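Local coordinates for protein TRAP-type C4-dicarboxylate:H+ symport system substrate-binding component DctP (PDB 4MX6) that binds succinate and, as a TRAP-type periplasmic solute-binding protein, probably delivers C4-dicarboxylates to a membrane symporter, at residues 149-154 with 253-258; 59-64 with 267-272; 67-72 with 260-265; 104-107 with 112-115; 119-124 with 128-133. All blocks are in the same frame, centred on the assembly; numbering follows the deposited sequence. Where two conformers were deposited one is given.

Interaction 1 of 5, residues 149-154 with 253-258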
# COMPACT_ATOMS: atom_id res chain seq x y z
N VAL A 149 8.82 -3.09 14.53
CA VAL A 149 10.12 -3.08 13.87
C VAL A 149 9.91 -3.06 12.36
O VAL A 149 9.27 -3.94 11.80
CB VAL A 149 10.94 -4.34 14.23
CG1 VAL A 149 12.27 -4.37 13.47
CG2 VAL A 149 11.19 -4.42 15.73
N GLY A 150 10.43 -2.03 11.71
CA GLY A 150 10.36 -1.93 10.26
C GLY A 150 11.50 -2.66 9.59
O GLY A 150 12.66 -2.35 9.81
N LEU A 151 11.15 -3.63 8.75
CA LEU A 151 12.14 -4.51 8.14
C LEU A 151 12.45 -4.19 6.68
O LEU A 151 13.53 -4.52 6.21
CB LEU A 151 11.70 -5.96 8.29
CG LEU A 151 11.65 -6.43 9.75
CD1 LEU A 151 11.10 -7.83 9.84
CD2 LEU A 151 13.04 -6.35 10.37
N GLY A 152 11.54 -3.54 5.98
CA GLY A 152 11.79 -3.16 4.61
C GLY A 152 10.54 -2.56 3.98
O GLY A 152 9.46 -2.61 4.56
N TYR A 153 10.72 -1.99 2.80
CA TYR A 153 9.64 -1.48 1.97
C TYR A 153 9.36 -2.49 0.87
O TYR A 153 10.29 -3.04 0.26
CB TYR A 153 10.02 -0.15 1.33
CG TYR A 153 10.12 1.01 2.30
CD1 TYR A 153 8.98 1.61 2.80
CD2 TYR A 153 11.36 1.53 2.67
CE1 TYR A 153 9.06 2.70 3.65
CE2 TYR A 153 11.44 2.61 3.54
CZ TYR A 153 10.29 3.18 4.03
OH TYR A 153 10.33 4.27 4.87
N LEU A 154 8.08 -2.70 0.56
CA LEU A 154 7.67 -3.56 -0.54
C LEU A 154 6.74 -2.74 -1.43
O LEU A 154 5.80 -2.11 -0.95
CB LEU A 154 6.95 -4.80 0.01
CG LEU A 154 6.30 -5.71 -1.03
CD1 LEU A 154 7.33 -6.36 -1.94
CD2 LEU A 154 5.46 -6.78 -0.33
N ALA A 253 9.07 -7.71 20.27
CA ALA A 253 9.11 -8.86 21.17
C ALA A 253 9.43 -10.14 20.40
O ALA A 253 10.27 -10.93 20.84
CB ALA A 253 7.78 -8.99 21.91
N PHE A 254 8.79 -10.36 19.26
CA PHE A 254 9.10 -11.55 18.48
C PHE A 254 10.52 -11.51 17.92
O PHE A 254 11.28 -12.47 18.01
CB PHE A 254 8.11 -11.76 17.33
CG PHE A 254 8.53 -12.85 16.40
CD1 PHE A 254 8.49 -14.18 16.82
CD2 PHE A 254 9.01 -12.58 15.13
CE1 PHE A 254 8.90 -15.19 15.98
CE2 PHE A 254 9.42 -13.60 14.30
CZ PHE A 254 9.37 -14.90 14.73
N TRP A 255 10.90 -10.36 17.37
CA TRP A 255 12.20 -10.26 16.72
C TRP A 255 13.32 -10.51 17.73
O TRP A 255 14.27 -11.24 17.43
CB TRP A 255 12.31 -8.88 16.07
CG TRP A 255 13.30 -8.75 14.94
CD1 TRP A 255 14.28 -7.80 14.83
CD2 TRP A 255 13.37 -9.53 13.73
NE1 TRP A 255 14.96 -7.95 13.66
CE2 TRP A 255 14.43 -9.00 12.96
CE3 TRP A 255 12.66 -10.62 13.23
CZ2 TRP A 255 14.79 -9.53 11.72
CZ3 TRP A 255 13.04 -11.14 12.00
CH2 TRP A 255 14.09 -10.60 11.27
N LYS A 256 13.19 -9.96 18.93
CA LYS A 256 14.17 -10.18 19.99
C LYS A 256 14.15 -11.61 20.53
O LYS A 256 15.15 -12.07 21.08
CB LYS A 256 13.94 -9.19 21.14
CG LYS A 256 14.42 -7.79 20.81
CD LYS A 256 14.14 -6.79 21.93
CE LYS A 256 14.70 -5.42 21.58
NZ LYS A 256 14.25 -4.36 22.52
N SER A 257 13.04 -12.32 20.36
CA SER A 257 12.91 -13.69 20.89
C SER A 257 13.67 -14.71 20.05
O SER A 257 13.88 -15.85 20.48
CB SER A 257 11.44 -14.10 20.99
OG SER A 257 10.90 -14.50 19.74
N LEU A 258 14.08 -14.31 18.85
CA LEU A 258 14.84 -15.22 17.98
C LEU A 258 16.31 -15.27 18.38
O LEU A 258 16.89 -14.25 18.75
CB LEU A 258 14.76 -14.75 16.53
CG LEU A 258 13.37 -14.79 15.89
CD1 LEU A 258 13.37 -14.03 14.58
CD2 LEU A 258 12.94 -16.23 15.67

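Interaction 2 of 5, residues 59-64 with 267-272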
# COMPACT_ATOMS: atom_id res chain seq x y z
N LYS A 59 8.07 -17.79 2.79
CA LYS A 59 7.79 -19.15 3.25
C LYS A 59 8.73 -20.16 2.62
O LYS A 59 9.30 -21.00 3.31
CB LYS A 59 6.34 -19.51 2.92
CG LYS A 59 5.97 -20.96 3.17
CD LYS A 59 4.53 -21.23 2.75
CE LYS A 59 4.12 -22.68 2.96
NZ LYS A 59 4.18 -23.08 4.38
N GLU A 60 8.88 -20.10 1.30
CA GLU A 60 9.70 -21.06 0.58
C GLU A 60 11.15 -20.99 1.04
O GLU A 60 11.78 -22.02 1.31
CB GLU A 60 9.60 -20.81 -0.93
CG GLU A 60 8.25 -21.18 -1.50
CD GLU A 60 7.99 -20.66 -2.89
OE1 GLU A 60 8.97 -20.29 -3.56
OE2 GLU A 60 6.80 -20.66 -3.32
N LEU A 61 11.68 -19.78 1.17
CA LEU A 61 13.08 -19.61 1.54
C LEU A 61 13.34 -20.04 2.97
O LEU A 61 14.36 -20.67 3.26
CB LEU A 61 13.56 -18.18 1.31
CG LEU A 61 13.59 -17.74 -0.15
CD1 LEU A 61 14.17 -16.35 -0.20
CD2 LEU A 61 14.40 -18.69 -1.01
N VAL A 62 12.43 -19.71 3.89
CA VAL A 62 12.64 -20.10 5.28
C VAL A 62 12.62 -21.62 5.39
O VAL A 62 13.46 -22.23 6.06
CB VAL A 62 11.58 -19.47 6.22
CG1 VAL A 62 11.61 -20.12 7.60
CG2 VAL A 62 11.81 -17.97 6.34
N GLU A 63 11.67 -22.26 4.72
CA GLU A 63 11.53 -23.69 4.89
C GLU A 63 12.67 -24.44 4.19
O GLU A 63 13.04 -25.52 4.63
CB GLU A 63 10.11 -24.11 4.49
CG GLU A 63 9.11 -23.58 5.54
CD GLU A 63 7.71 -23.40 5.03
OE1 GLU A 63 7.52 -23.36 3.80
OE2 GLU A 63 6.77 -23.34 5.86
N GLN A 64 13.23 -23.86 3.13
CA GLN A 64 14.42 -24.42 2.49
C GLN A 64 15.67 -24.31 3.35
O GLN A 64 16.47 -25.23 3.40
CB GLN A 64 14.72 -23.69 1.20
CG GLN A 64 13.74 -23.99 0.10
CD GLN A 64 13.76 -22.93 -0.98
OE1 GLN A 64 14.80 -22.33 -1.25
NE2 GLN A 64 12.61 -22.68 -1.59
N LYS A 267 16.01 -12.83 8.29
CA LYS A 267 16.09 -11.48 7.72
C LYS A 267 16.58 -11.52 6.28
O LYS A 267 16.03 -10.82 5.42
CB LYS A 267 17.01 -10.60 8.57
CG LYS A 267 17.18 -9.17 8.04
CD LYS A 267 15.87 -8.43 7.80
CE LYS A 267 16.08 -6.92 7.73
NZ LYS A 267 17.01 -6.52 6.64
N GLU A 268 17.58 -12.34 5.99
CA GLU A 268 18.09 -12.44 4.63
C GLU A 268 17.02 -13.02 3.70
O GLU A 268 16.88 -12.57 2.56
CB GLU A 268 19.36 -13.28 4.58
CG GLU A 268 19.85 -13.60 3.17
CD GLU A 268 20.22 -12.37 2.36
OE1 GLU A 268 20.57 -11.33 2.96
OE2 GLU A 268 20.16 -12.45 1.11
N ALA A 269 16.25 -13.99 4.19
CA ALA A 269 15.17 -14.57 3.40
C ALA A 269 14.11 -13.50 3.13
O ALA A 269 13.57 -13.40 2.02
CB ALA A 269 14.55 -15.76 4.13
N LEU A 270 13.81 -12.69 4.14
CA LEU A 270 12.86 -11.60 3.96
C LEU A 270 13.34 -10.61 2.91
O LEU A 270 12.59 -10.20 2.04
CB LEU A 270 12.63 -10.90 5.30
CG LEU A 270 11.38 -10.05 5.34
CD1 LEU A 270 10.17 -10.94 5.55
CD2 LEU A 270 11.52 -9.08 6.46
N ASP A 271 14.61 -10.20 2.99
CA ASP A 271 15.16 -9.26 2.03
C ASP A 271 15.02 -9.79 0.61
O ASP A 271 14.64 -9.07 -0.31
CB ASP A 271 16.65 -9.02 2.30
CG ASP A 271 16.92 -8.27 3.59
OD1 ASP A 271 15.98 -7.73 4.20
OD2 ASP A 271 18.11 -8.23 3.98
N GLU A 272 15.34 -11.07 0.41
CA GLU A 272 15.26 -11.66 -0.92
C GLU A 272 13.81 -11.74 -1.41
O GLU A 272 13.52 -11.54 -2.59
CB GLU A 272 15.92 -13.03 -0.92
CG GLU A 272 17.41 -12.96 -0.78
CD GLU A 272 18.04 -14.33 -0.67
OE1 GLU A 272 17.60 -15.24 -1.41
OE2 GLU A 272 18.98 -14.50 0.15

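Interaction 3 of 5, residues 67-72 with 260-265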
# COMPACT_ATOMS: atom_id res chain seq x y z
N PRO A 67 15.02 -26.00 7.56
CA PRO A 67 14.05 -27.10 7.62
C PRO A 67 13.96 -27.72 9.00
O PRO A 67 14.97 -28.04 9.64
CB PRO A 67 14.59 -28.11 6.60
CG PRO A 67 16.04 -27.78 6.46
CD PRO A 67 16.13 -26.29 6.65
N GLY A 68 12.72 -27.88 9.47
CA GLY A 68 12.47 -28.47 10.77
C GLY A 68 12.64 -27.51 11.94
O GLY A 68 12.30 -27.86 13.07
N GLU A 69 13.15 -26.31 11.67
CA GLU A 69 13.39 -25.34 12.73
C GLU A 69 12.31 -24.26 12.76
O GLU A 69 11.85 -23.87 13.83
CB GLU A 69 14.75 -24.68 12.55
CG GLU A 69 15.93 -25.65 12.60
CD GLU A 69 17.24 -24.96 12.25
OE1 GLU A 69 17.58 -23.98 12.92
OE2 GLU A 69 17.93 -25.38 11.30
N TYR A 70 11.93 -23.79 11.57
CA TYR A 70 10.89 -22.78 11.41
C TYR A 70 10.02 -23.14 10.22
O TYR A 70 10.50 -23.72 9.25
CB TYR A 70 11.50 -21.38 11.19
CG TYR A 70 12.26 -20.89 12.40
CD1 TYR A 70 13.60 -21.21 12.58
CD2 TYR A 70 11.62 -20.14 13.37
CE1 TYR A 70 14.29 -20.79 13.70
CE2 TYR A 70 12.29 -19.71 14.48
CZ TYR A 70 13.63 -20.03 14.65
OH TYR A 70 14.31 -19.61 15.77
N THR A 71 8.75 -22.79 10.31
CA THR A 71 7.84 -22.90 9.18
C THR A 71 7.05 -21.61 9.11
O THR A 71 6.81 -20.99 10.14
CB THR A 71 6.88 -24.09 9.33
OG1 THR A 71 6.11 -24.24 8.13
CG2 THR A 71 5.95 -23.90 10.52
N VAL A 72 6.67 -21.19 7.91
CA VAL A 72 5.90 -19.97 7.73
C VAL A 72 4.50 -20.32 7.22
O VAL A 72 4.38 -20.97 6.19
CB VAL A 72 6.57 -19.01 6.72
CG1 VAL A 72 5.76 -17.72 6.60
CG2 VAL A 72 7.99 -18.70 7.13
N ALA A 260 20.14 -15.03 17.56
CA ALA A 260 20.69 -14.09 16.59
C ALA A 260 21.04 -14.72 15.24
O ALA A 260 20.86 -14.09 14.19
CB ALA A 260 21.91 -13.39 17.18
N ASP A 261 21.53 -15.95 15.26
CA ASP A 261 21.91 -16.61 14.02
C ASP A 261 20.68 -16.95 13.16
O ASP A 261 20.68 -16.71 11.95
CB ASP A 261 22.85 -17.82 14.23
CG ASP A 261 22.49 -18.70 15.43
OD1 ASP A 261 21.32 -18.75 15.86
OD2 ASP A 261 23.44 -19.34 15.96
N LYS A 262 19.62 -17.43 13.80
CA LYS A 262 18.40 -17.74 13.09
C LYS A 262 17.74 -16.46 12.58
O LYS A 262 17.21 -16.42 11.47
CB LYS A 262 17.43 -18.52 13.99
CG LYS A 262 18.01 -19.78 14.60
CD LYS A 262 18.57 -20.70 13.55
CE LYS A 262 19.42 -21.79 14.19
NZ LYS A 262 19.98 -22.72 13.16
N ARG A 263 17.76 -15.41 13.41
CA ARG A 263 17.21 -14.12 13.01
C ARG A 263 17.89 -13.64 11.72
O ARG A 263 17.23 -13.13 10.82
CB ARG A 263 17.39 -13.09 14.12
CG ARG A 263 16.70 -11.77 13.79
CD ARG A 263 17.00 -10.65 14.79
NE ARG A 263 16.73 -11.04 16.17
CZ ARG A 263 17.62 -11.10 17.16
NH1 ARG A 263 18.91 -10.81 16.99
NH2 ARG A 263 17.21 -11.47 18.35
N LYS A 264 19.21 -13.79 11.64
CA LYS A 264 19.94 -13.35 10.46
C LYS A 264 19.51 -14.10 9.20
O LYS A 264 19.33 -13.50 8.15
CB LYS A 264 21.44 -13.51 10.69
CG LYS A 264 22.28 -13.04 9.54
CD LYS A 264 23.75 -13.09 9.88
CE LYS A 264 24.59 -12.53 8.76
NZ LYS A 264 26.01 -12.50 9.12
N VAL A 265 19.32 -15.41 9.30
CA VAL A 265 18.84 -16.20 8.17
C VAL A 265 17.43 -15.76 7.75
O VAL A 265 17.13 -15.59 6.56
CB VAL A 265 18.85 -17.71 8.51
CG1 VAL A 265 18.27 -18.52 7.37
CG2 VAL A 265 20.27 -18.17 8.81

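Interaction 4 of 5, residues 104-107 with 112-115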
# COMPACT_ATOMS: atom_id res chain seq x y z
N LYS A 104 -1.52 3.08 6.64
CA LYS A 104 -2.32 2.47 7.70
C LYS A 104 -1.64 2.47 9.07
O LYS A 104 -1.97 1.66 9.94
CB LYS A 104 -2.73 1.04 7.28
CG LYS A 104 -3.71 1.02 6.10
CD LYS A 104 -4.01 -0.36 5.57
CE LYS A 104 -4.91 -0.29 4.34
NZ LYS A 104 -5.05 -1.61 3.66
N PHE A 105 -0.69 3.39 9.27
CA PHE A 105 0.12 3.41 10.48
C PHE A 105 -0.16 4.59 11.42
O PHE A 105 0.57 4.76 12.40
CB PHE A 105 1.60 3.39 10.10
CG PHE A 105 2.08 2.06 9.58
CD1 PHE A 105 2.36 1.03 10.46
CD2 PHE A 105 2.27 1.83 8.23
CE1 PHE A 105 2.83 -0.20 10.00
CE2 PHE A 105 2.73 0.60 7.77
CZ PHE A 105 3.02 -0.40 8.66
N GLU A 106 -1.20 5.38 11.17
CA GLU A 106 -1.42 6.62 11.91
C GLU A 106 -1.61 6.44 13.42
O GLU A 106 -1.39 7.38 14.18
CB GLU A 106 -2.59 7.42 11.33
CG GLU A 106 -2.25 8.03 9.98
CD GLU A 106 -3.39 8.79 9.30
OE1 GLU A 106 -4.54 8.73 9.81
OE2 GLU A 106 -3.15 9.43 8.24
N ARG A 107 -2.06 5.27 13.86
CA ARG A 107 -2.20 5.06 15.29
C ARG A 107 -0.85 4.95 15.98
O ARG A 107 -0.78 5.09 17.20
CB ARG A 107 -3.00 3.81 15.60
CG ARG A 107 -3.16 3.63 17.10
CD ARG A 107 -4.15 2.56 17.45
NE ARG A 107 -3.76 1.30 16.86
CZ ARG A 107 -4.54 0.23 16.80
NH1 ARG A 107 -5.77 0.28 17.30
NH2 ARG A 107 -4.09 -0.89 16.23
N LEU A 112 4.72 8.62 8.63
CA LEU A 112 4.53 7.91 7.37
C LEU A 112 3.48 8.55 6.48
O LEU A 112 3.36 8.18 5.30
CB LEU A 112 4.24 6.42 7.61
CG LEU A 112 5.44 5.66 8.18
CD1 LEU A 112 5.03 4.30 8.70
CD2 LEU A 112 6.52 5.50 7.12
N GLN A 113 2.75 9.53 7.02
CA GLN A 113 1.75 10.27 6.26
C GLN A 113 2.32 10.89 5.00
O GLN A 113 1.59 11.13 4.04
CB GLN A 113 1.12 11.36 7.14
CG GLN A 113 0.19 10.80 8.18
CD GLN A 113 -0.56 11.85 8.96
OE1 GLN A 113 -1.76 11.73 9.18
NE2 GLN A 113 0.14 12.90 9.39
N VAL A 114 3.62 11.19 5.00
CA VAL A 114 4.26 11.74 3.82
C VAL A 114 3.97 10.90 2.57
O VAL A 114 3.77 11.45 1.48
CB VAL A 114 5.78 11.93 4.04
CG1 VAL A 114 6.50 10.60 4.27
CG2 VAL A 114 6.39 12.69 2.86
N PHE A 115 3.94 9.58 2.72
CA PHE A 115 3.75 8.70 1.58
C PHE A 115 2.38 8.84 0.92
O PHE A 115 2.22 8.45 -0.24
CB PHE A 115 3.98 7.25 1.99
CG PHE A 115 5.44 6.88 2.12
CD1 PHE A 115 6.22 6.71 0.98
CD2 PHE A 115 6.00 6.66 3.37
CE1 PHE A 115 7.54 6.34 1.10
CE2 PHE A 115 7.33 6.29 3.49
CZ PHE A 115 8.10 6.13 2.35

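Interaction 5 of 5, residues 119-124 with 128-133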
# COMPACT_ATOMS: atom_id res chain seq x y z
N PHE A 119 0.23 13.28 -5.55
CA PHE A 119 1.16 13.73 -6.58
C PHE A 119 2.55 14.11 -6.02
O PHE A 119 3.32 14.82 -6.67
CB PHE A 119 0.57 14.88 -7.41
CG PHE A 119 -0.67 14.49 -8.18
CD1 PHE A 119 -0.57 13.75 -9.34
CD2 PHE A 119 -1.92 14.87 -7.74
CE1 PHE A 119 -1.72 13.40 -10.04
CE2 PHE A 119 -3.06 14.51 -8.44
CZ PHE A 119 -2.95 13.78 -9.59
N LEU A 120 2.90 13.61 -4.85
CA LEU A 120 4.24 13.85 -4.31
C LEU A 120 5.32 13.20 -5.17
O LEU A 120 6.34 13.83 -5.49
CB LEU A 120 4.32 13.37 -2.87
CG LEU A 120 5.67 13.56 -2.17
CD1 LEU A 120 6.11 15.03 -2.17
CD2 LEU A 120 5.56 13.02 -0.74
N PHE A 121 5.12 11.92 -5.48
CA PHE A 121 6.08 11.16 -6.28
C PHE A 121 5.58 11.02 -7.71
O PHE A 121 4.42 10.67 -7.95
CB PHE A 121 6.26 9.77 -5.68
CG PHE A 121 6.74 9.79 -4.26
CD1 PHE A 121 8.05 10.14 -3.95
CD2 PHE A 121 5.88 9.48 -3.23
CE1 PHE A 121 8.49 10.16 -2.63
CE2 PHE A 121 6.33 9.50 -1.91
CZ PHE A 121 7.63 9.86 -1.63
N ASN A 122 6.46 11.28 -8.67
CA ASN A 122 6.08 11.18 -10.07
C ASN A 122 5.79 9.74 -10.47
O ASN A 122 4.86 9.45 -11.25
CB ASN A 122 7.19 11.69 -10.99
CG ASN A 122 7.40 13.19 -10.90
OD1 ASN A 122 6.55 13.92 -10.38
ND2 ASN A 122 8.52 13.67 -11.43
N ASP A 123 6.59 8.83 -9.92
CA ASP A 123 6.56 7.45 -10.35
C ASP A 123 7.28 6.59 -9.31
O ASP A 123 7.79 7.11 -8.30
CB ASP A 123 7.18 7.28 -11.74
CG ASP A 123 8.58 7.83 -11.83
OD1 ASP A 123 9.32 7.76 -10.83
OD2 ASP A 123 8.94 8.33 -12.92
N MET A 124 7.33 5.29 -9.56
CA MET A 124 7.88 4.34 -8.60
C MET A 124 9.39 4.46 -8.43
O MET A 124 9.93 4.08 -7.40
CB MET A 124 7.50 2.92 -8.98
CG MET A 124 6.01 2.66 -8.90
SD MET A 124 5.38 2.94 -7.26
CE MET A 124 6.10 1.56 -6.43
N ASN A 128 11.07 4.81 -4.76
CA ASN A 128 12.18 3.97 -4.34
C ASN A 128 13.39 4.79 -3.88
O ASN A 128 14.02 4.48 -2.88
CB ASN A 128 12.58 3.01 -5.44
CG ASN A 128 13.46 1.93 -4.94
OD1 ASN A 128 13.00 1.04 -4.22
ND2 ASN A 128 14.72 1.96 -5.32
N ARG A 129 13.73 5.84 -4.63
CA ARG A 129 14.85 6.68 -4.22
C ARG A 129 14.60 7.29 -2.84
O ARG A 129 15.50 7.32 -1.99
CB ARG A 129 15.11 7.78 -5.25
CG ARG A 129 15.93 7.34 -6.44
CD ARG A 129 16.32 8.51 -7.33
NE ARG A 129 15.40 8.66 -8.46
CZ ARG A 129 15.38 7.85 -9.51
NH1 ARG A 129 16.21 6.82 -9.58
NH2 ARG A 129 14.52 8.05 -10.50
N PHE A 130 13.39 7.77 -2.61
CA PHE A 130 13.06 8.35 -1.31
C PHE A 130 13.18 7.28 -0.21
O PHE A 130 13.78 7.51 0.83
CB PHE A 130 11.67 8.97 -1.31
CG PHE A 130 11.25 9.49 0.02
CD1 PHE A 130 11.78 10.68 0.52
CD2 PHE A 130 10.35 8.80 0.80
CE1 PHE A 130 11.38 11.16 1.76
CE2 PHE A 130 9.96 9.26 2.05
CZ PHE A 130 10.47 10.45 2.53
N GLN A 131 12.61 6.11 -0.46
CA GLN A 131 12.67 5.02 0.52
C GLN A 131 14.09 4.60 0.88
O GLN A 131 14.36 4.27 2.03
CB GLN A 131 11.91 3.80 -0.00
CG GLN A 131 10.39 3.98 0.10
CD GLN A 131 9.62 2.93 -0.67
OE1 GLN A 131 10.17 2.16 -1.46
NE2 GLN A 131 8.31 2.91 -0.47
N GLN A 132 14.98 4.59 -0.11
CA GLN A 132 16.36 4.14 0.09
C GLN A 132 17.28 5.24 0.60
O GLN A 132 18.40 4.95 1.03
CB GLN A 132 16.91 3.53 -1.20
CG GLN A 132 16.19 2.24 -1.61
CD GLN A 132 16.20 1.20 -0.50
OE1 GLN A 132 17.25 0.85 -0.00
NE2 GLN A 132 15.03 0.71 -0.12
N GLY A 133 16.83 6.49 0.54
CA GLY A 133 17.57 7.61 1.10
C GLY A 133 17.46 7.67 2.61
O GLY A 133 16.79 6.86 3.24
O HOH W 1 11.43 9.36 -11.17

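Interaction 1 of 5, residues 149-154 with 253-258
L151 of strand 148-158 and W255 of helix 252-257 reach for each other from opposite directions and form the close part of this contact. The CD2 methyl of L151 rests over one face of the indole, 3.7 Å above its plane and displaced toward the rim. Its nearest ring atom is CZ2, at 3.9 Å from L151 CD2, while CE2 and NE1 lie only slightly farther away. W255 carries CG anti to its backbone nitrogen (chi1 -157°), which swings the indole off the helix toward the strand. The looser half belongs to V149, whose CG1 approaches the same ring obliquely and comes no nearer than 4.2 Å to W255 CD1. All three touching residues are only partly buried, and K256, next to W255, is exposed and pairs with D252. The contact itself is wholly apolar and small, a surface patch. The strand carries a classic beta bulge here, L151 and G152 both facing V248 of the antiparallel partner strand 243-251. L151 also packs on L270 of helix 260-295, and R263 of that helix makes a cation-pi contact with the W255 ring, so strand, short helix and long helix converge here.

Interaction 2 of 5, residues 59-64 with 267-272
E63 OE2, on the helix whose L61 meets A269 across this contact, is gripped by three donors: K59 NZ one turn earlier, T71 OG1 and V72 N. The lysine comes in at 3.0 Å from NZ to E63 OE2, on the syn lone pair of the carboxylate. K59 NZ also bonds to V72 O, so this cluster ties helix 50-65 to strand 70-75. A matching i to i+4 salt bridge runs along the second helix, where K267 NZ meets D271 OD1 at 2.9 Å, again on the syn side. Between these two polar pairs the helices touch through apolar atoms. L61 CB sits 3.8 Å from A269 CB, the alanine being small enough to let the short axes approach to 9.0 Å in a nearly antiparallel crossing of 149°. With CG beside its backbone nitrogen (chi1 -66°) and the chain extended beyond, L61 carries CD1 past the alanine, to 3.7 Å from A269 O. The same methyl lies 3.8 Å from E272 CB, and the two side chains cross at about a right angle. The E272 carboxylate beside it is held mainly by R65, through OE1. V62 completes the seam from the flank, its CG2 4.2 Å from A269 CB. L270 of helix 260-295 turns to M54 and F58 of helix 50-65, while V62 leans on V72; helix 50-65 thus lies between strand 70-75, through V62, and helix 260-295, whose L270 also touches L151 of strand 148-158.

Interaction 3 of 5, residues 67-72 with 260-265
The return strand of a beta-alpha-beta unit (strand 37-42, helix 50-65, strand 70-75) begins here, and E69 and Y70 at its entry meet K262 in the first turn of the long helix 260-295. The polar part is a salt bridge in which K262 NZ donates to E69 OE1 at 2.7 Å, on the syn lone pair. E69 OE2 stays 3.8 Å from K262 NZ, so one oxygen does the gripping. The two side chains cross at about a right angle, and the lysine's CE also lies against the carboxylate, 3.1 Å from E69 OE1. A bend at chi2 (-55°) folds the K262 chain and brings its ammonium group round to the glutamate. Its root serves a second purpose: K262 CB lies 3.8 Å from Y70 OH and 3.9 Å from Y70 CE1, so the aliphatic part meets the phenol obliquely while the charged end stays with E69. The bridge is partly exposed, whereas the tyrosine is buried. Around this pair, Y70 packs on L258 and P259, the link leading into helix 260-295, and on V37 and I39 of the parallel neighbour strand. Backbone bonds from E69 and T71 to V37 join the segment to strand 37-42.

Interaction 4 of 5, residues 104-107 with 112-115
All four side chains of this contact, F105 and L112, E106 and Q113, place CG beside the backbone nitrogen and anti to the carbonyl carbon; E106 (chi1 -71°) and Q113 (chi1 -73°) then run out extended until their ends meet. There E106 OE2 and Q113 OE1 lie 2.8 Å apart. Both are acceptors, so this is no hydrogen bond, and the carboxylate and amide planes stand 84° to each other. Each group is held mainly by outside partners: E106 OE1 accepts from D184 N and its OE2, weakly, from S183 OG, while Q113 NE2 donates to Q325 OE1. The bond to Q325 would help fix which way the amide is turned and leave its oxygen toward E106. Such an oxygen nearby would tend to raise the proton affinity of the carboxylate, an effect the D184 N-H could partly offset. On the apolar side, L112 CD1 meets F105 obliquely where the ring joins its CB, 3.7 Å from F105 CD2 and 3.8 Å from F105 CB. F105 and L112 both also reach M247 of strand 243-251. The second segment has helical backbone angles without regular helix bonding; F115 N bonds to L112 O, three residues back, at 3.0 Å. The contact closes a short loop next to K104, whose NZ bonds to succinate and pairs with D83: part of the ligand site of this solute-binding fold.

Interaction 5 of 5, residues 119-124 with 128-133
Aromatic packing joins F121, in the loop, to F130 on helix 124-132. The side chains cross at about a right angle, but the ring planes are inclined at 49° with centroids 5.6 Å apart, an oblique pair. F121 CE1 presses on the root of the other residue, 3.6 Å from F130 CB, while its CZ reaches the ring at 3.8 Å from F130 CD2. F130 holds CG anti to its backbone nitrogen (chi1 176°), which turns the CD2 side of its ring to F121 CZ. L120 CG lies over the centre of one F121 face, and both phenylalanines rest on A334 of helix 328-337. Backbone bonding adds the first helical turn: N128 N donates to M124 O at 3.0 Å, fairly straight at 161°. Side-chain polar bonds gather at D123, the N-cap, whose OD1 takes the N-H of A126 and also accepts from a water at 2.7 Å. The same water has a weak link to R129 NH2, doubtful because that side chain has two conformers. The chemistry thus splits in two: buried rings fix the loop against the helix, while an aspartate closes the helix start, where its negative charge would probably suit the helix dipole.

In the fold
From the N terminus, helix 50-65 enters interaction 2 and strand 70-75 enters interaction 3; both wait for helix 260-295, roughly 190 to 200 residues on. Within these long loops the chain closes two short ones in series, interaction 4 (104-107 with 112-115) and then interaction 5 (119-124 with 128-133), in touch through V114 and F115. Interaction 1 opens next on strand 148-158 and closes on helix 252-257. The chain then runs into helix 260-295, closing interaction 3 and finally interaction 2. Every loop nests or follows in series and none cross. Interactions 1, 2 and 3 cluster around the long helix, and Y153 on the strand of interaction 1 touches F115 and Q131 of interactions 4 and 5.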